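Local coordinates for F420-dependent methylenetetrahydromethanopterin dehydrogenase (Methanopyrus kandleri, PDB 1QV9), which catalyses the reversible reduction of methenyl-tetrahydromethanopterin to methylene-tetrahydromethanopterin with reduced coenzyme F420, a step of methanogenesis from carbon dioxide, at residues 129-133 / 134-138; 211-214 / 215-219. One frame throughout, in Å; residues are numbered along the deposited sequence. Where two conformers were deposited one is given.

Following the chain from the N terminus, five of the six strands of the parallel sheet, the last being 115-119, precede interaction 1, where loop residues 129-133 turn into the start of helix 134-150. Strand 180-183 comes next, then interaction 2, inside helix 197-223, between residues 211-214 and 215-219. Both are local contacts in unbroken stretches, so neither closes a long loop, and they follow one another in series without nesting or crossing. The centres of interactions 1 and 2 lie about 16 Å apart and their nearest atoms about 8 Å, with no touch. Helix 227-257 joins them indirectly: it packs against F131 and E136 of interaction 1 and against V213, V216 and S217 of interaction 2.

Interaction 1 of 2, residues 129-133 / 134-138; sequences REFLD and PVEMA
D133 caps the first turn of helix 134-150: its OD1 accepts the backbone N of E136 at 3.0 Å. The bond is nearly straight (166°), and the N-H meets OD1 from above the carboxylate plane. A chi1 of 72° sets CG between the backbone N and the carbonyl carbon of D133, which brings the carboxylate over the helix start. The helix's first i to i+4 bond runs from M137 N to D133 O, also 3.0 Å. On the other carboxylate oxygen, a water donates to D133 OD2 (2.8 Å) and accepts from V135 N (2.9 Å); OD2 also forms a salt bridge with R155 NH2 of the second subunit. Replacing D133 by an alanine removes both oxygens and would probably leave the N-H of E136 uncapped and R155 without its mate. Beyond the capping bond, E136 CG, anti to the backbone N, lies 4.2 Å from the F131 ring centroid, an off-centre CH-pi contact; the bend at chi2 turns the carboxylate toward CZ, its plane 27° from the ring's. L132 CD1 rests on the helix backbone, 3.7 Å from M137 N. E136 OE2 is held by salt bridges to R252 and R263 of the second subunit. With F131 on A235 and edge-to-face with H238, which L132 and E136 also touch, this buried N-terminal cap lies between helix 227-257 of its own chain and the second subunit.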
loop_
_atom_site.group_PDB
_atom_site.type_symbol
_atom_site.label_atom_id
_atom_site.label_comp_id
_atom_site.label_asym_id
_atom_site.label_seq_id
_atom_site.Cartn_x
_atom_site.Cartn_y
_atom_site.Cartn_z
ATOM N N ARG A 129 -8.929 -29.840 2.844
ATOM C CA ARG A 129 -7.836 -30.324 2.001
ATOM C C ARG A 129 -7.654 -29.613 0.639
ATOM O O ARG A 129 -6.534 -29.478 0.131
ATOM C CB ARG A 129 -7.980 -31.863 1.786
ATOM C CG ARG A 129 -6.882 -32.472 0.958
ATOM C CD ARG A 129 -6.976 -34.009 0.877
ATOM N NE ARG A 129 -6.647 -34.646 2.151
ATOM C CZ ARG A 129 -7.541 -34.990 3.075
ATOM N NH1 ARG A 129 -7.142 -35.554 4.210
ATOM N NH2 ARG A 129 -8.835 -34.794 2.862
ATOM N N GLU A 130 -8.746 -29.159 0.038
ATOM C CA GLU A 130 -8.679 -28.493 -1.248
ATOM C C GLU A 130 -8.031 -27.107 -1.197
ATOM O O GLU A 130 -7.699 -26.562 -2.223
ATOM C CB GLU A 130 -10.081 -28.315 -1.832
ATOM C CG GLU A 130 -10.852 -29.621 -2.075
ATOM C CD GLU A 130 -11.716 -30.081 -0.890
ATOM O OE1 GLU A 130 -12.733 -30.779 -1.150
ATOM O OE2 GLU A 130 -11.405 -29.776 0.289
ATOM N N PHE A 131 -7.838 -26.590 0.009
ATOM C CA PHE A 131 -7.317 -25.230 0.177
ATOM C C PHE A 131 -6.117 -25.181 1.093
ATOM O O PHE A 131 -5.096 -24.533 0.770
ATOM C CB PHE A 131 -8.408 -24.355 0.797
ATOM C CG PHE A 131 -7.948 -22.963 1.138
ATOM C CD1 PHE A 131 -7.669 -22.058 0.132
ATOM C CD2 PHE A 131 -7.790 -22.576 2.471
ATOM C CE1 PHE A 131 -7.232 -20.739 0.425
ATOM C CE2 PHE A 131 -7.348 -21.263 2.764
ATOM C CZ PHE A 131 -7.082 -20.368 1.749
ATOM N N LEU A 132 -6.219 -25.867 2.219
ATOM C CA LEU A 132 -5.114 -25.801 3.182
ATOM C C LEU A 132 -3.989 -26.809 3.008
ATOM O O LEU A 132 -4.118 -27.971 3.441
ATOM C CB LEU A 132 -5.658 -25.923 4.598
ATOM C CG LEU A 132 -4.617 -25.526 5.664
ATOM C CD1 LEU A 132 -4.655 -24.005 5.802
ATOM C CD2 LEU A 132 -4.868 -26.213 6.976
ATOM N N ASP A 133 -2.873 -26.385 2.409
ATOM C CA ASP A 133 -1.696 -27.253 2.311
ATOM C C ASP A 133 -0.694 -26.676 3.332
ATOM O O ASP A 133 -1.031 -25.702 4.010
ATOM C CB ASP A 133 -1.103 -27.300 0.888
ATOM C CG ASP A 133 -0.378 -26.012 0.480
ATOM O OD1 ASP A 133 -0.750 -24.926 0.966
ATOM O OD2 ASP A 133 0.541 -26.102 -0.352
ATOM N N PRO A 134 0.489 -27.283 3.498
ATOM C CA PRO A 134 1.475 -26.783 4.477
ATOM C C PRO A 134 1.819 -25.294 4.318
ATOM O O PRO A 134 1.852 -24.545 5.324
ATOM C CB PRO A 134 2.673 -27.702 4.268
ATOM C CG PRO A 134 1.964 -29.048 3.915
ATOM C CD PRO A 134 0.928 -28.584 2.926
ATOM N N VAL A 135 2.063 -24.852 3.086
ATOM C CA VAL A 135 2.386 -23.446 2.864
ATOM C C VAL A 135 1.259 -22.523 3.298
ATOM O O VAL A 135 1.507 -21.519 3.963
ATOM C CB VAL A 135 2.793 -23.199 1.388
ATOM C CG1 VAL A 135 2.746 -21.709 1.025
ATOM C CG2 VAL A 135 4.178 -23.743 1.210
ATOM N N GLU A 136 0.009 -22.809 2.910
ATOM C CA GLU A 136 -1.103 -21.953 3.284
ATOM C C GLU A 136 -1.269 -21.934 4.815
ATOM O O GLU A 136 -1.604 -20.893 5.394
ATOM C CB GLU A 136 -2.431 -22.430 2.632
ATOM C CG GLU A 136 -3.632 -21.535 2.949
ATOM C CD GLU A 136 -3.517 -20.139 2.370
ATOM O OE1 GLU A 136 -3.782 -19.152 3.103
ATOM O OE2 GLU A 136 -3.174 -20.002 1.179
HETATM N N MSE A 137 -1.038 -23.078 5.469
HETATM C CA MSE A 137 -1.149 -23.181 6.935
HETATM C C MSE A 137 -0.081 -22.303 7.625
HETATM O O MSE A 137 -0.294 -21.770 8.708
HETATM C CB MSE A 137 -0.959 -24.616 7.412
HETATM C CG MSE A 137 -0.755 -24.703 8.919
HETATM SE SE MSE A 137 0.022 -26.357 9.504
HETATM C CE MSE A 137 1.865 -26.092 8.965
ATOM N N ALA A 138 1.081 -22.197 7.002
ATOM C CA ALA A 138 2.155 -21.327 7.554
ATOM C C ALA A 138 1.860 -19.851 7.292
ATOM O O ALA A 138 2.111 -19.000 8.175
ATOM C CB ALA A 138 3.531 -21.712 6.965
HETATM O O HOH W 1 2.890 -26.780 1.053
#

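Interaction 2 of 2, residues 211-214 / 215-219; sequences ENVA and DVSVE
Residues 213-218 continue regular alpha-helix, with V213 O accepting S217 N at 3.0 Å and A214 O accepting V218 N at 2.9 Å, while D215 N adds a weak i to i-3 bond to N212 O, 3.3 Å. The side chains pack mostly on the backbone of the preceding turn. S217 turns its OG beside its own backbone N and anti to the carbonyl carbon (chi1 -68°), which brings OG to 4.0 Å from V213 CG1, the one side-chain to side-chain approach between the two segments. The hydroxyl is hydrogen-bonded to M124 O, in the loop after strand 115-119, so this buried polar atom has a backbone partner off the helix. V218 places its CG2 branch 3.2 Å from A214 O, close beside the carbonyl that its own N-H engages. V216 similarly sets CB 3.6 Å from V213 O, while its CG2 lies near N212 O. D215 CB lies alongside the same N212 O, at 3.8 Å. V213, V216 and S217 face helix 227-257, touching M240, S236 and A237 respectively, as two neighbouring helices of a helix bundle. V213 and A214 also meet A123 of the loop, while N212 packs on N212 of the third subunit and V216 on its R185, joining helix 197-223 to an intersubunit interface.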
loop_
_atom_site.group_PDB
_atom_site.type_symbol
_atom_site.label_atom_id
_atom_site.label_comp_id
_atom_site.label_asym_id
_atom_site.label_seq_id
_atom_site.Cartn_x
_atom_site.Cartn_y
_atom_site.Cartn_z
ATOM N N GLU A 211 -11.419 -12.625 15.459
ATOM C CA GLU A 211 -12.404 -13.450 16.157
ATOM C C GLU A 211 -13.472 -13.927 15.159
ATOM O O GLU A 211 -13.896 -15.104 15.196
ATOM C CB GLU A 211 -13.043 -12.648 17.302
ATOM C CG GLU A 211 -14.079 -13.470 18.079
ATOM C CD GLU A 211 -14.664 -12.721 19.260
ATOM O OE1 GLU A 211 -15.697 -13.180 19.810
ATOM O OE2 GLU A 211 -14.093 -11.687 19.638
ATOM N N ASN A 212 -13.868 -13.049 14.236
ATOM C CA ASN A 212 -14.905 -13.407 13.237
ATOM C C ASN A 212 -14.471 -14.463 12.225
ATOM O O ASN A 212 -15.291 -15.159 11.622
ATOM C CB ASN A 212 -15.397 -12.165 12.491
ATOM C CG ASN A 212 -16.054 -11.112 13.425
ATOM O OD1 ASN A 212 -16.593 -11.434 14.489
ATOM N ND2 ASN A 212 -16.010 -9.866 13.004
ATOM N N VAL A 213 -13.160 -14.607 12.005
ATOM C CA VAL A 213 -12.655 -15.609 11.085
ATOM C C VAL A 213 -13.065 -17.012 11.536
ATOM O O VAL A 213 -13.356 -17.873 10.701
ATOM C CB VAL A 213 -11.095 -15.509 11.037
ATOM C CG1 VAL A 213 -10.474 -16.767 10.456
ATOM C CG2 VAL A 213 -10.734 -14.310 10.184
ATOM N N ALA A 214 -13.106 -17.241 12.843
ATOM C CA ALA A 214 -13.447 -18.576 13.328
ATOM C C ALA A 214 -14.807 -19.053 12.847
ATOM O O ALA A 214 -14.956 -20.223 12.462
ATOM C CB ALA A 214 -13.380 -18.615 14.835
ATOM N N ASP A 215 -15.793 -18.167 12.862
ATOM C CA ASP A 215 -17.126 -18.573 12.422
ATOM C C ASP A 215 -17.127 -18.957 10.958
ATOM O O ASP A 215 -17.860 -19.871 10.547
ATOM C CB ASP A 215 -18.147 -17.460 12.660
ATOM C CG ASP A 215 -18.460 -17.254 14.138
ATOM O OD1 ASP A 215 -19.370 -16.450 14.437
ATOM O OD2 ASP A 215 -17.806 -17.888 15.001
ATOM N N VAL A 216 -16.311 -18.273 10.151
ATOM C CA VAL A 216 -16.245 -18.584 8.724
ATOM C C VAL A 216 -15.566 -19.933 8.493
ATOM O O VAL A 216 -16.019 -20.750 7.684
ATOM C CB VAL A 216 -15.515 -17.446 7.902
ATOM C CG1 VAL A 216 -15.418 -17.847 6.397
ATOM C CG2 VAL A 216 -16.268 -16.126 8.121
ATOM N N SER A 217 -14.445 -20.165 9.171
ATOM C CA SER A 217 -13.752 -21.426 9.075
ATOM C C SER A 217 -14.664 -22.589 9.515
ATOM O O SER A 217 -14.680 -23.630 8.877
ATOM C CB SER A 217 -12.496 -21.403 9.953
ATOM O OG SER A 217 -11.557 -20.472 9.403
ATOM N N VAL A 218 -15.386 -22.380 10.608
ATOM C CA VAL A 218 -16.284 -23.418 11.137
ATOM C C VAL A 218 -17.369 -23.693 10.093
ATOM O O VAL A 218 -17.685 -24.854 9.824
ATOM C CB VAL A 218 -16.896 -22.983 12.494
ATOM C CG1 VAL A 218 -18.086 -23.908 12.876
ATOM C CG2 VAL A 218 -15.832 -23.050 13.590
ATOM N N GLU A 219 -17.921 -22.645 9.478
ATOM C CA GLU A 219 -18.950 -22.877 8.460
ATOM C C GLU A 219 -18.392 -23.683 7.284
ATOM O O GLU A 219 -19.019 -24.619 6.785
ATOM C CB GLU A 219 -19.511 -21.560 7.936
ATOM C CG GLU A 219 -20.528 -21.735 6.800
ATOM C CD GLU A 219 -20.938 -20.412 6.178
ATOM O OE1 GLU A 219 -20.945 -19.414 6.901
ATOM O OE2 GLU A 219 -21.263 -20.379 4.976
#